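Local atomic coordinates of AncCDT-1 (Synthetic construct, PDB entry 5T0W), a protein that binds amino acids, here arginine, as an ancestral solute-binding protein of the periplasmic type and a precursor of cyclohexadienyl dehydratase. Residues Asn222-Asn225 and Asn226-Lys229; Gly73-Pro76 and Ala77-Gly81; Glu145-Ala148 and Lys149-Pro153; Glu165-Gln168 and Glu169-Gly173; Lys229-Lys233 and Asp234-Asp238. All blocks are in the same frame, centred on the assembly; numbering follows the deposited sequence.

Overall arrangement
All five contacts are local, within one helix, at its end or, in contact 5, at the joint of two, so none closes a long loop; they follow in order along the chain, and none nests or crosses. Contact 2 comes first, on helix 74-79, which leads into strand 85-86 of the parallel sheet. Contacts 3 and 4 lie on helices 143-151 and 163-171, before and after strand 156-160, with centres about 19 Å apart. Contact 1, on helix 218-233, lies across the chain's centre from both. Contact 5 shares K229 with contact 1 and carries the chain into helix 236-245. Helix 48-60 receives side chains from contacts 1 and 5, tying the C-terminal helices to the N-terminal part.

Contact 1: Asn222-Asn225 and Asn226-Lys229; sequences NWVN and NWLK
V224 and W227 meet on one flank of helix 218-233, in a local contact between successive turns of an alpha-helix. The helix belongs to an alpha/beta fold of the periplasmic binding protein class, and this flank is laid against helix 48-60 and nearby loops. Four backbone bonds in i to i+4 register make the framework: N226 N to N222 O, W227 N to W223 O, L228 N to V224 O and K229 N to N225 O, the last 2.9 Å long and nearly straight at 167°.

The side chains divide by environment. V224, L228 and W227 are buried, as suits a branched aliphatic, a leucine and a large flat ring, whereas N222, N226 and K229 keep polar groups on the exposed flank. W227 has CG anti to its own nitrogen (chi1 153°), which carries the indole back beside V224; the six-membered part of the indole presents its edge there, and V224 O lies at this edge, near the ring plane and 3.3 Å from W227 CE3. Beyond the helix the indole rests on L56, E59 and M87. An alanine here would remove the indole, which would probably leave V224 CG1 without its aromatic neighbour and open a gap against L56 and M87. W223 reaches E59 and L60 of helix 48-60. N225 suits the border between the two environments because its amide oxygen can accept a hydrogen bond from a backbone N-H: OD1 accepts from D104 N. Between the two apolar side chains themselves, V224 CG1 lies 4.0 Å from W227 CE3.

Contact 2: Gly73-Pro76 and Ala77-Gly81; sequences GIIP and ALQTG
G73 opens the contact at the N-cap of helix 74-79, its carbonyl O taking the amide N of A77 at 3.0 Å, and the methyl of A77 touches F83.

I74 comes next. Its O receives L78 N, while its side chain is buried on V86 and ends about 6 Å from the bound arginine; a branched aliphatic suits a place between the sheet and the ligand's surroundings. L78, one turn on, continues that apolar flank over F83, V86 and V100.

I75 gives the straightest bond of the set, Q79 N to I75 O, at 173°. Its CG2, anti to the backbone N (chi1 -74° for CG1 puts the longer branch beside that nitrogen), lies 4.0 Å from the Q79 amide at CD. The glutamine runs on extended, so the amide itself lies beside I75 CG2, and its NE2 donates to K99 O.

P76 ends the segment. Proline, whose N has no hydrogen to give, is well placed in a first turn, where no helix carbonyl lies one turn back. Its O is gripped twice by T80, by N and by OG1, each at 3.0 Å, and the two donors arrive from opposite faces of the carbonyl plane. A threonine is apt because its hydroxyl can fold back to a carbonyl that the helix end leaves within reach. Beyond it G81, at a positive phi of 73°, has its N-H bonded to L78 O, and with the bond from K82 N to A77 O this makes G81 the C-prime residue of a Schellman motif.

Contact 3: Glu145-Ala148 and Lys149-Pro153; sequences EQAA and KEFLP
E145 and K149 stand one turn apart on helix 143-151 and run side by side, joined by a salt bridge of 3.0 Å between E145 OE2 and K149 NZ. The ammonium meets OE2 on its anti side, 21° out of the carboxylate plane. E145 CG is anti to the backbone N (chi1 -176°) and the chain continues extended, which lets its methylenes lie along those of K149. The other oxygen is also occupied: OE1 accepts from G141 N, in the turn before the helix, so the carboxylate serves both a charge and a backbone amide. A glutamine in its place would keep the length but lose the charge, and K149 would probably be left without a negative charge to answer its own.

Q146 and E150 form a second, weaker pair on the exposed flank: Q146 NE2 donates to E150 OE2 at 3.0 Å, but the N-H points only loosely at it (122°), although the amide and carboxylate planes are nearly coplanar. The backbone is satisfied in the usual way, with K149 N, E150 N and F151 N going to the O atoms of E145, Q146 and A147. L152 N reaches A148 O only weakly as the helix ends.

The small A148 allows close approach, lying on I157, and its CB meets L152 CD1 at 4.0 Å. E145 also touches T159. Thus helix 143-151, the crossover of a beta-alpha-beta unit, rests on strand 156-160, with L152 turned to L129 and N130.

Contact 4: Glu165-Gln168 and Glu169-Gly173; sequences EAFQ and EVVSG
F167 and V171 make the apolar side of this turn of helix 163-171. V171 CG2 sits over one face of the phenylalanine ring, 4.0 Å from the F167 centroid and displaced toward the rim, a CH-pi contact. The ring is brought there by a CG anti to its own nitrogen (chi1 174°). It also stacks with Y188, and V197 touches both partners, so a flat aromatic beside a beta-branched valine suits the spot.

Tighter burial lies elsewhere on the helix, where A166 and E169 pack on F160. A small alanine lets the helix approach the strand closely. The looser side carries Q168 and E165, both exposed, though E165 still brushes F160. Backbone bonds bind the turns throughout: E169 N to E165 O at 2.7 Å, V171 N to F167 O at 3.1 Å and S172 N to Q168 O at 2.9 Å, with G173, at a positive phi, following the last turn.

Chemically, the notable member is E169, a buried acid whose chain bends at chi2. OE2 pairs with R158 and OE1 with R174, so its charge is answered on both oxygens. These two arginines would be expected to favour the ionised carboxylate inside the fold.

Contact 5: Lys229-Lys233 and Asp234-Asp238; sequences KQMKK and DGTYD
Q230 and D234 meet beside an Asx turn, begun by D234, at the joint between helices 218-233 and 236-245. Q230 NE2 donates to D234 OD2 at 3.2 Å, coming from above the carboxylate plane, and the amide stands nearly perpendicular to it. D234 CG lies between its backbone N and carbonyl carbon (chi1 68°), which turns the carboxylate back toward the turn. OD1 then accepts from T236 N at 3.1 Å, the bond that defines the Asx turn, though the modelled place of OD1 is less certain. Aspartate is short enough for this and offers a second oxygen for Q230.

Between D234 and T236, G235, at the N-cap with a phi of 85°, adopts backbone angles at which a CB would collide with the preceding carbonyl O. The two helices are also linked through M231 O, which takes Y237 N at 2.9 Å from above the carbonyl plane.

Apolar groups meet directly too: M231 CE lies 3.7 Å from T236 CB, and K232 runs alongside Y237 with CE above the ring centre. Farther out, the flexible M231 reaches L52 and A55 of helix 48-60, and the buried Y237 donates its OH to Y106 O, which fixes the far end of the ring. K232 NZ makes a weak hydrogen bond to P105 O; it lies 5.1 Å from the Y237 centroid, at most a weak cation-pi attraction.

Contact 1: Asn222-Asn225 and Asn226-Lys229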
loop_
_atom_site.group_PDB
_atom_site.type_symbol
_atom_site.label_atom_id
_atom_site.label_comp_id
_atom_site.label_asym_id
_atom_site.label_seq_id
_atom_site.Cartn_x
_atom_site.Cartn_y
_atom_site.Cartn_z
ATOM N N ASN A 222 -13.660 -16.041 -3.291
ATOM C CA ASN A 222 -15.106 -15.761 -3.331
ATOM C C ASN A 222 -15.591 -15.198 -2.009
ATOM O O ASN A 222 -16.388 -14.275 -1.976
ATOM C CB ASN A 222 -15.882 -17.013 -3.684
ATOM C CG ASN A 222 -15.554 -17.519 -5.079
ATOM O OD1 ASN A 222 -15.008 -16.792 -5.913
ATOM N ND2 ASN A 222 -15.887 -18.779 -5.339
ATOM N N TRP A 223 -15.069 -15.751 -0.922
ATOM C CA TRP A 223 -15.468 -15.320 0.408
ATOM C C TRP A 223 -15.087 -13.860 0.616
ATOM O O TRP A 223 -15.931 -13.014 0.946
ATOM C CB TRP A 223 -14.770 -16.179 1.449
ATOM C CG TRP A 223 -15.211 -15.891 2.782
ATOM C CD1 TRP A 223 -14.952 -14.767 3.510
ATOM C CD2 TRP A 223 -16.027 -16.736 3.601
ATOM N NE1 TRP A 223 -15.551 -14.868 4.742
ATOM C CE2 TRP A 223 -16.220 -16.066 4.814
ATOM C CE3 TRP A 223 -16.607 -18.004 3.421
ATOM C CZ2 TRP A 223 -16.971 -16.595 5.819
ATOM C CZ3 TRP A 223 -17.341 -18.529 4.430
ATOM C CH2 TRP A 223 -17.517 -17.832 5.621
ATOM N N VAL A 224 -13.823 -13.556 0.353
ATOM C CA VAL A 224 -13.345 -12.187 0.422
ATOM C C VAL A 224 -14.222 -11.271 -0.450
ATOM O O VAL A 224 -14.712 -10.248 0.030
ATOM C CB VAL A 224 -11.866 -12.077 -0.010
ATOM C CG1 VAL A 224 -11.429 -10.620 -0.110
ATOM C CG2 VAL A 224 -10.977 -12.807 0.971
ATOM N N ASN A 225 -14.428 -11.639 -1.712
ATOM C CA ASN A 225 -15.216 -10.789 -2.581
ATOM C C ASN A 225 -16.635 -10.637 -2.061
ATOM O O ASN A 225 -17.179 -9.546 -2.097
ATOM C CB ASN A 225 -15.222 -11.267 -4.032
ATOM C CG ASN A 225 -13.929 -10.943 -4.749
ATOM O OD1 ASN A 225 -13.275 -9.921 -4.482
ATOM N ND2 ASN A 225 -13.513 -11.841 -5.620
ATOM N N ASN A 226 -17.231 -11.717 -1.569
ATOM C CA ASN A 226 -18.561 -11.624 -1.064
ATOM C C ASN A 226 -18.590 -10.631 0.100
ATOM O O ASN A 226 -19.479 -9.780 0.178
ATOM C CB ASN A 226 -19.071 -13.003 -0.593
ATOM C CG ASN A 226 -19.492 -13.903 -1.740
ATOM O OD1 ASN A 226 -19.825 -13.434 -2.831
ATOM N ND2 ASN A 226 -19.518 -15.211 -1.481
ATOM N N TRP A 227 -17.602 -10.767 0.982
ATOM C CA TRP A 227 -17.518 -9.992 2.213
ATOM C C TRP A 227 -17.399 -8.516 1.894
ATOM O O TRP A 227 -18.022 -7.683 2.523
ATOM C CB TRP A 227 -16.294 -10.466 3.041
ATOM C CG TRP A 227 -15.746 -9.427 3.919
ATOM C CD1 TRP A 227 -16.288 -8.966 5.057
ATOM C CD2 TRP A 227 -14.549 -8.688 3.708
ATOM N NE1 TRP A 227 -15.502 -7.974 5.588
ATOM C CE2 TRP A 227 -14.436 -7.770 4.766
ATOM C CE3 TRP A 227 -13.572 -8.686 2.709
ATOM C CZ2 TRP A 227 -13.374 -6.858 4.873
ATOM C CZ3 TRP A 227 -12.496 -7.783 2.820
ATOM C CH2 TRP A 227 -12.414 -6.883 3.909
ATOM N N LEU A 228 -16.538 -8.214 0.938
ATOM C CA LEU A 228 -16.276 -6.874 0.518
ATOM C C LEU A 228 -17.530 -6.312 -0.093
ATOM O O LEU A 228 -17.946 -5.205 0.233
ATOM C CB LEU A 228 -15.132 -6.870 -0.502
ATOM C CG LEU A 228 -14.665 -5.516 -1.023
ATOM C CD1 LEU A 228 -14.278 -4.581 0.126
ATOM C CD2 LEU A 228 -13.493 -5.723 -1.976
ATOM N N LYS A 229 -18.130 -7.064 -0.999
ATOM C CA LYS A 229 -19.396 -6.683 -1.628
ATOM C C LYS A 229 -20.420 -6.251 -0.583
ATOM O O LYS A 229 -21.059 -5.220 -0.697
ATOM C CB LYS A 229 -19.910 -7.883 -2.403
ATOM C CG LYS A 229 -20.738 -7.577 -3.614
ATOM C CD LYS A 229 -21.100 -8.872 -4.298
ATOM C CE LYS A 229 -19.942 -9.526 -5.135
ATOM N NZ LYS A 229 -20.214 -9.534 -6.610
#

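Contact 2: Gly73-Pro76 and Ala77-Gly81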
loop_
_atom_site.group_PDB
_atom_site.type_symbol
_atom_site.label_atom_id
_atom_site.label_comp_id
_atom_site.label_asym_id
_atom_site.label_seq_id
_atom_site.Cartn_x
_atom_site.Cartn_y
_atom_site.Cartn_z
ATOM N N GLY A 73 9.507 -8.561 -0.057
ATOM C CA GLY A 73 9.288 -9.997 -0.021
ATOM C C GLY A 73 7.875 -10.404 0.375
ATOM O O GLY A 73 7.642 -11.531 0.795
ATOM N N ILE A 74 6.926 -9.481 0.271
ATOM C CA ILE A 74 5.590 -9.750 0.772
ATOM C C ILE A 74 4.851 -10.800 -0.072
ATOM O O ILE A 74 4.111 -11.609 0.476
ATOM C CB ILE A 74 4.741 -8.475 0.921
ATOM C CG1 ILE A 74 3.549 -8.774 1.850
ATOM C CG2 ILE A 74 4.262 -7.986 -0.420
ATOM C CD1 ILE A 74 2.787 -7.534 2.287
ATOM N N ILE A 75 5.052 -10.775 -1.383
ATOM C CA ILE A 75 4.461 -11.791 -2.240
ATOM C C ILE A 75 5.104 -13.172 -2.042
ATOM O O ILE A 75 4.401 -14.177 -1.942
ATOM C CB ILE A 75 4.489 -11.379 -3.712
ATOM C CG1 ILE A 75 3.433 -10.306 -3.917
ATOM C CG2 ILE A 75 4.223 -12.571 -4.614
ATOM C CD1 ILE A 75 3.359 -9.762 -5.316
ATOM N N PRO A 76 6.437 -13.236 -1.988
ATOM C CA PRO A 76 7.028 -14.549 -1.640
ATOM C C PRO A 76 6.569 -15.096 -0.287
ATOM O O PRO A 76 6.416 -16.314 -0.130
ATOM C CB PRO A 76 8.536 -14.258 -1.628
ATOM C CG PRO A 76 8.693 -13.166 -2.640
ATOM C CD PRO A 76 7.439 -12.313 -2.554
ATOM N N ALA A 77 6.397 -14.213 0.696
ATOM C CA ALA A 77 5.950 -14.635 2.005
ATOM C C ALA A 77 4.551 -15.238 1.901
ATOM O O ALA A 77 4.259 -16.247 2.539
ATOM C CB ALA A 77 5.954 -13.473 2.971
ATOM N N LEU A 78 3.717 -14.635 1.061
ATOM C CA LEU A 78 2.366 -15.097 0.871
ATOM C C LEU A 78 2.384 -16.446 0.181
ATOM O O LEU A 78 1.767 -17.399 0.666
ATOM C CB LEU A 78 1.572 -14.114 0.011
ATOM C CG LEU A 78 0.217 -14.633 -0.464
ATOM C CD1 LEU A 78 -0.686 -14.882 0.721
ATOM C CD2 LEU A 78 -0.407 -13.683 -1.457
ATOM N N GLN A 79 3.131 -16.535 -0.923
ATOM C CA GLN A 79 3.229 -17.777 -1.695
ATOM C C GLN A 79 3.785 -18.954 -0.899
ATOM O O GLN A 79 3.489 -20.099 -1.235
ATOM C CB GLN A 79 4.091 -17.600 -2.940
ATOM C CG GLN A 79 3.385 -17.009 -4.128
ATOM C CD GLN A 79 4.348 -16.527 -5.203
ATOM O OE1 GLN A 79 5.544 -16.313 -4.954
ATOM N NE2 GLN A 79 3.831 -16.353 -6.422
ATOM N N THR A 80 4.600 -18.699 0.120
ATOM C CA THR A 80 5.183 -19.793 0.928
ATOM C C THR A 80 4.439 -19.952 2.245
ATOM O O THR A 80 4.947 -20.547 3.170
ATOM C CB THR A 80 6.695 -19.571 1.206
ATOM O OG1 THR A 80 6.863 -18.379 1.986
ATOM C CG2 THR A 80 7.473 -19.433 -0.114
ATOM N N GLY A 81 3.238 -19.413 2.321
ATOM C CA GLY A 81 2.365 -19.684 3.441
ATOM C C GLY A 81 2.712 -19.042 4.757
ATOM O O GLY A 81 2.374 -19.577 5.799
#

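Contact 3: Glu145-Ala148 and Lys149-Pro153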
loop_
_atom_site.group_PDB
_atom_site.type_symbol
_atom_site.label_atom_id
_atom_site.label_comp_id
_atom_site.label_asym_id
_atom_site.label_seq_id
_atom_site.Cartn_x
_atom_site.Cartn_y
_atom_site.Cartn_z
ATOM N N GLU A 145 8.333 2.790 -7.442
ATOM C CA GLU A 145 9.652 2.452 -7.996
ATOM C C GLU A 145 9.521 2.246 -9.490
ATOM O O GLU A 145 10.309 2.779 -10.255
ATOM C CB GLU A 145 10.238 1.168 -7.391
ATOM C CG GLU A 145 11.655 0.851 -7.870
ATOM C CD GLU A 145 12.145 -0.504 -7.446
ATOM O OE1 GLU A 145 11.362 -1.279 -6.845
ATOM O OE2 GLU A 145 13.338 -0.812 -7.734
ATOM N N GLN A 146 8.532 1.446 -9.871
ATOM C CA GLN A 146 8.326 1.114 -11.245
ATOM C C GLN A 146 8.043 2.401 -12.025
ATOM O O GLN A 146 8.550 2.575 -13.130
ATOM C CB GLN A 146 7.156 0.112 -11.465
ATOM C CG GLN A 146 7.417 -0.898 -12.614
ATOM C CD GLN A 146 6.189 -1.272 -13.484
ATOM O OE1 GLN A 146 5.302 -2.040 -13.067
ATOM N NE2 GLN A 146 6.170 -0.769 -14.717
ATOM N N ALA A 147 7.198 3.268 -11.480
ATOM C CA ALA A 147 6.785 4.462 -12.194
ATOM C C ALA A 147 7.982 5.342 -12.418
ATOM O O ALA A 147 8.157 5.888 -13.507
ATOM C CB ALA A 147 5.722 5.214 -11.417
ATOM N N ALA A 148 8.821 5.468 -11.401
ATOM C CA ALA A 148 10.021 6.277 -11.524
ATOM C C ALA A 148 11.016 5.698 -12.498
ATOM O O ALA A 148 11.672 6.430 -13.231
ATOM C CB ALA A 148 10.676 6.494 -10.148
ATOM N N LYS A 149 11.190 4.387 -12.466
ATOM C CA LYS A 149 12.206 3.787 -13.307
ATOM C C LYS A 149 11.842 3.864 -14.796
ATOM O O LYS A 149 12.695 4.195 -15.624
ATOM C CB LYS A 149 12.536 2.382 -12.848
ATOM C CG LYS A 149 13.345 2.341 -11.572
ATOM C CD LYS A 149 13.850 0.935 -11.269
ATOM C CE LYS A 149 14.892 0.938 -10.139
ATOM N NZ LYS A 149 15.438 -0.418 -9.871
ATOM N N GLU A 150 10.557 3.701 -15.099
ATOM C CA GLU A 150 10.050 3.820 -16.446
ATOM C C GLU A 150 10.046 5.291 -16.915
ATOM O O GLU A 150 10.541 5.594 -17.999
ATOM C CB GLU A 150 8.646 3.193 -16.526
ATOM C CG GLU A 150 8.277 2.625 -17.890
ATOM C CD GLU A 150 6.965 1.865 -17.877
ATOM O OE1 GLU A 150 6.278 1.816 -18.920
ATOM O OE2 GLU A 150 6.618 1.321 -16.817
ATOM N N PHE A 151 9.512 6.199 -16.096
ATOM C CA PHE A 151 9.207 7.574 -16.538
ATOM C C PHE A 151 10.243 8.631 -16.132
ATOM O O PHE A 151 10.079 9.822 -16.432
ATOM C CB PHE A 151 7.775 7.902 -16.071
ATOM C CG PHE A 151 6.778 6.857 -16.539
ATOM C CD1 PHE A 151 6.629 6.605 -17.906
ATOM C CD2 PHE A 151 6.057 6.062 -15.630
ATOM C CE1 PHE A 151 5.764 5.623 -18.367
ATOM C CE2 PHE A 151 5.187 5.084 -16.093
ATOM C CZ PHE A 151 5.041 4.866 -17.465
ATOM N N LEU A 152 11.283 8.206 -15.413
ATOM C CA LEU A 152 12.374 9.107 -15.013
ATOM C C LEU A 152 13.730 8.425 -15.179
ATOM O O LEU A 152 14.473 8.301 -14.212
ATOM C CB LEU A 152 12.196 9.552 -13.555
ATOM C CG LEU A 152 10.853 10.112 -13.102
ATOM C CD1 LEU A 152 10.828 10.234 -11.581
ATOM C CD2 LEU A 152 10.594 11.462 -13.741
ATOM N N PRO A 153 14.052 7.971 -16.398
ATOM C CA PRO A 153 15.194 7.073 -16.580
ATOM C C PRO A 153 16.519 7.816 -16.517
ATOM O O PRO A 153 17.529 7.212 -16.173
ATOM C CB PRO A 153 14.974 6.493 -17.988
ATOM C CG PRO A 153 14.154 7.511 -18.697
ATOM C CD PRO A 153 13.268 8.110 -17.634
#

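Contact 4: Glu165-Gln168 and Glu169-Gly173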
loop_
_atom_site.group_PDB
_atom_site.type_symbol
_atom_site.label_atom_id
_atom_site.label_comp_id
_atom_site.label_asym_id
_atom_site.label_seq_id
_atom_site.Cartn_x
_atom_site.Cartn_y
_atom_site.Cartn_z
ATOM N N GLU A 165 12.148 6.094 5.806
ATOM C CA GLU A 165 13.466 6.476 5.330
ATOM C C GLU A 165 13.452 7.337 4.062
ATOM O O GLU A 165 14.242 8.287 3.931
ATOM C CB GLU A 165 14.272 5.257 5.001
ATOM C CG GLU A 165 14.984 4.646 6.165
ATOM C CD GLU A 165 15.831 3.477 5.731
ATOM O OE1 GLU A 165 15.297 2.498 5.153
ATOM O OE2 GLU A 165 17.050 3.559 5.956
ATOM N N ALA A 166 12.569 6.999 3.119
ATOM C CA ALA A 166 12.440 7.772 1.893
ATOM C C ALA A 166 12.006 9.162 2.232
ATOM O O ALA A 166 12.569 10.132 1.738
ATOM C CB ALA A 166 11.455 7.133 0.947
ATOM N N PHE A 167 11.010 9.261 3.098
ATOM C CA PHE A 167 10.586 10.556 3.635
ATOM C C PHE A 167 11.781 11.282 4.227
ATOM O O PHE A 167 12.050 12.427 3.884
ATOM C CB PHE A 167 9.463 10.361 4.674
ATOM C CG PHE A 167 9.058 11.614 5.398
ATOM C CD1 PHE A 167 8.437 12.658 4.726
ATOM C CD2 PHE A 167 9.297 11.746 6.754
ATOM C CE1 PHE A 167 8.077 13.821 5.395
ATOM C CE2 PHE A 167 8.946 12.896 7.428
ATOM C CZ PHE A 167 8.334 13.936 6.750
ATOM N N GLN A 168 12.533 10.598 5.074
ATOM C CA GLN A 168 13.723 11.186 5.685
ATOM C C GLN A 168 14.768 11.663 4.640
ATOM O O GLN A 168 15.368 12.729 4.809
ATOM C CB GLN A 168 14.336 10.196 6.682
ATOM C CG GLN A 168 15.583 10.710 7.392
ATOM C CD GLN A 168 15.817 10.025 8.734
ATOM O OE1 GLN A 168 15.157 9.030 9.056
ATOM N NE2 GLN A 168 16.759 10.545 9.504
ATOM N N GLU A 169 14.978 10.887 3.575
ATOM C CA GLU A 169 15.899 11.300 2.500
ATOM C C GLU A 169 15.541 12.591 1.826
ATOM O O GLU A 169 16.433 13.370 1.476
ATOM C CB GLU A 169 16.038 10.274 1.377
ATOM C CG GLU A 169 17.342 10.458 0.651
ATOM C CD GLU A 169 18.408 9.610 1.263
ATOM O OE1 GLU A 169 18.441 9.489 2.522
ATOM O OE2 GLU A 169 19.185 9.066 0.472
ATOM N N VAL A 170 14.257 12.810 1.590
ATOM C CA VAL A 170 13.875 14.058 0.960
ATOM C C VAL A 170 13.946 15.230 1.944
ATOM O O VAL A 170 14.391 16.331 1.567
ATOM C CB VAL A 170 12.523 13.974 0.237
ATOM C CG1 VAL A 170 11.417 13.731 1.226
ATOM C CG2 VAL A 170 12.252 15.246 -0.527
ATOM N N VAL A 171 13.587 15.006 3.206
ATOM C CA VAL A 171 13.690 16.101 4.192
ATOM C C VAL A 171 15.134 16.512 4.426
ATOM O O VAL A 171 15.436 17.709 4.556
ATOM C CB VAL A 171 13.016 15.758 5.533
ATOM C CG1 VAL A 171 13.199 16.886 6.549
ATOM C CG2 VAL A 171 11.531 15.514 5.305
ATOM N N SER A 172 16.015 15.519 4.496
ATOM C CA SER A 172 17.417 15.774 4.786
ATOM C C SER A 172 18.138 16.443 3.623
ATOM O O SER A 172 19.271 16.888 3.762
ATOM C CB SER A 172 18.117 14.464 5.163
ATOM O OG SER A 172 18.206 13.604 4.049
ATOM N N GLY A 173 17.504 16.476 2.463
ATOM C CA GLY A 173 18.110 17.037 1.268
ATOM C C GLY A 173 18.860 16.029 0.417
ATOM O O GLY A 173 19.363 16.381 -0.652
#

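Contact 5: Lys229-Lys233 and Asp234-Asp238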
loop_
_atom_site.group_PDB
_atom_site.type_symbol
_atom_site.label_atom_id
_atom_site.label_comp_id
_atom_site.label_asym_id
_atom_site.label_seq_id
_atom_site.Cartn_x
_atom_site.Cartn_y
_atom_site.Cartn_z
ATOM N N LYS A 229 -18.130 -7.064 -0.999
ATOM C CA LYS A 229 -19.396 -6.683 -1.628
ATOM C C LYS A 229 -20.420 -6.251 -0.583
ATOM O O LYS A 229 -21.059 -5.220 -0.697
ATOM C CB LYS A 229 -19.910 -7.883 -2.403
ATOM C CG LYS A 229 -20.738 -7.577 -3.614
ATOM C CD LYS A 229 -21.100 -8.872 -4.298
ATOM C CE LYS A 229 -19.942 -9.526 -5.135
ATOM N NZ LYS A 229 -20.214 -9.534 -6.610
ATOM N N GLN A 230 -20.547 -7.071 0.444
ATOM C CA GLN A 230 -21.455 -6.830 1.559
ATOM C C GLN A 230 -21.183 -5.503 2.273
ATOM O O GLN A 230 -22.113 -4.813 2.633
ATOM C CB GLN A 230 -21.400 -8.012 2.553
ATOM C CG GLN A 230 -22.215 -7.841 3.827
ATOM C CD GLN A 230 -23.688 -7.739 3.564
ATOM O OE1 GLN A 230 -24.198 -8.311 2.597
ATOM N NE2 GLN A 230 -24.384 -6.947 4.374
ATOM N N MET A 231 -19.927 -5.174 2.506
ATOM C CA MET A 231 -19.582 -3.966 3.250
ATOM C C MET A 231 -19.833 -2.695 2.471
ATOM O O MET A 231 -20.098 -1.643 3.052
ATOM C CB MET A 231 -18.114 -4.009 3.660
ATOM C CG MET A 231 -17.817 -4.947 4.809
ATOM S SD MET A 231 -16.085 -4.681 5.246
ATOM C CE MET A 231 -16.230 -3.454 6.545
ATOM N N LYS A 232 -19.720 -2.785 1.155
ATOM C CA LYS A 232 -20.021 -1.667 0.278
ATOM C C LYS A 232 -21.501 -1.464 0.131
ATOM O O LYS A 232 -21.960 -0.331 -0.078
ATOM C CB LYS A 232 -19.435 -1.886 -1.104
ATOM C CG LYS A 232 -17.917 -1.943 -1.096
ATOM C CD LYS A 232 -17.342 -1.635 -2.456
ATOM C CE LYS A 232 -15.838 -1.694 -2.417
ATOM N NZ LYS A 232 -15.259 -1.202 -3.680
ATOM N N LYS A 233 -22.256 -2.548 0.286
ATOM C CA LYS A 233 -23.714 -2.496 0.238
ATOM C C LYS A 233 -24.339 -1.889 1.497
ATOM O O LYS A 233 -25.339 -1.172 1.409
ATOM C CB LYS A 233 -24.260 -3.905 0.060
ATOM C CG LYS A 233 -25.778 -4.015 -0.116
ATOM C CD LYS A 233 -26.219 -5.404 0.303
ATOM C CE LYS A 233 -27.509 -5.813 -0.272
ATOM N NZ LYS A 233 -28.352 -4.678 -0.667
ATOM N N ASP A 234 -23.774 -2.188 2.666
ATOM C CA ASP A 234 -24.481 -1.939 3.942
ATOM C C ASP A 234 -23.932 -0.763 4.744
ATOM O O ASP A 234 -24.153 -0.671 5.947
ATOM C CB ASP A 234 -24.461 -3.220 4.790
ATOM C CG ASP A 234 -23.087 -3.571 5.282
ATOM O OD1 ASP A 234 -22.171 -2.778 5.000
ATOM O OD2 ASP A 234 -22.926 -4.603 5.989
ATOM N N GLY A 235 -23.175 0.110 4.086
ATOM C CA GLY A 235 -22.641 1.309 4.719
ATOM C C GLY A 235 -21.337 1.166 5.476
ATOM O O GLY A 235 -20.668 2.174 5.720
ATOM N N THR A 236 -20.948 -0.062 5.821
ATOM C CA THR A 236 -19.783 -0.308 6.685
ATOM C C THR A 236 -18.484 0.147 6.055
ATOM O O THR A 236 -17.587 0.626 6.766
ATOM C CB THR A 236 -19.564 -1.801 6.989
ATOM O OG1 THR A 236 -20.563 -2.583 6.347
ATOM C CG2 THR A 236 -19.594 -2.070 8.485
ATOM N N TYR A 237 -18.364 -0.025 4.747
ATOM C CA TYR A 237 -17.158 0.393 4.037
ATOM C C TYR A 237 -17.038 1.917 3.995
ATOM O O TYR A 237 -15.955 2.477 4.274
ATOM C CB TYR A 237 -17.121 -0.183 2.597
ATOM C CG TYR A 237 -15.990 0.352 1.748
ATOM C CD1 TYR A 237 -16.111 1.562 1.060
ATOM C CD2 TYR A 237 -14.794 -0.347 1.631
ATOM C CE1 TYR A 237 -15.068 2.051 0.282
ATOM C CE2 TYR A 237 -13.755 0.138 0.851
ATOM C CZ TYR A 237 -13.888 1.351 0.187
ATOM O OH TYR A 237 -12.860 1.850 -0.599
ATOM N N ASP A 238 -18.123 2.580 3.609
ATOM C CA ASP A 238 -18.108 4.047 3.503
ATOM C C ASP A 238 -17.695 4.658 4.827
ATOM O O ASP A 238 -16.909 5.596 4.836
ATOM C CB ASP A 238 -19.460 4.603 3.057
ATOM C CG ASP A 238 -19.858 4.156 1.672
ATOM O OD1 ASP A 238 -18.989 3.667 0.899
ATOM O OD2 ASP A 238 -21.080 4.251 1.366
#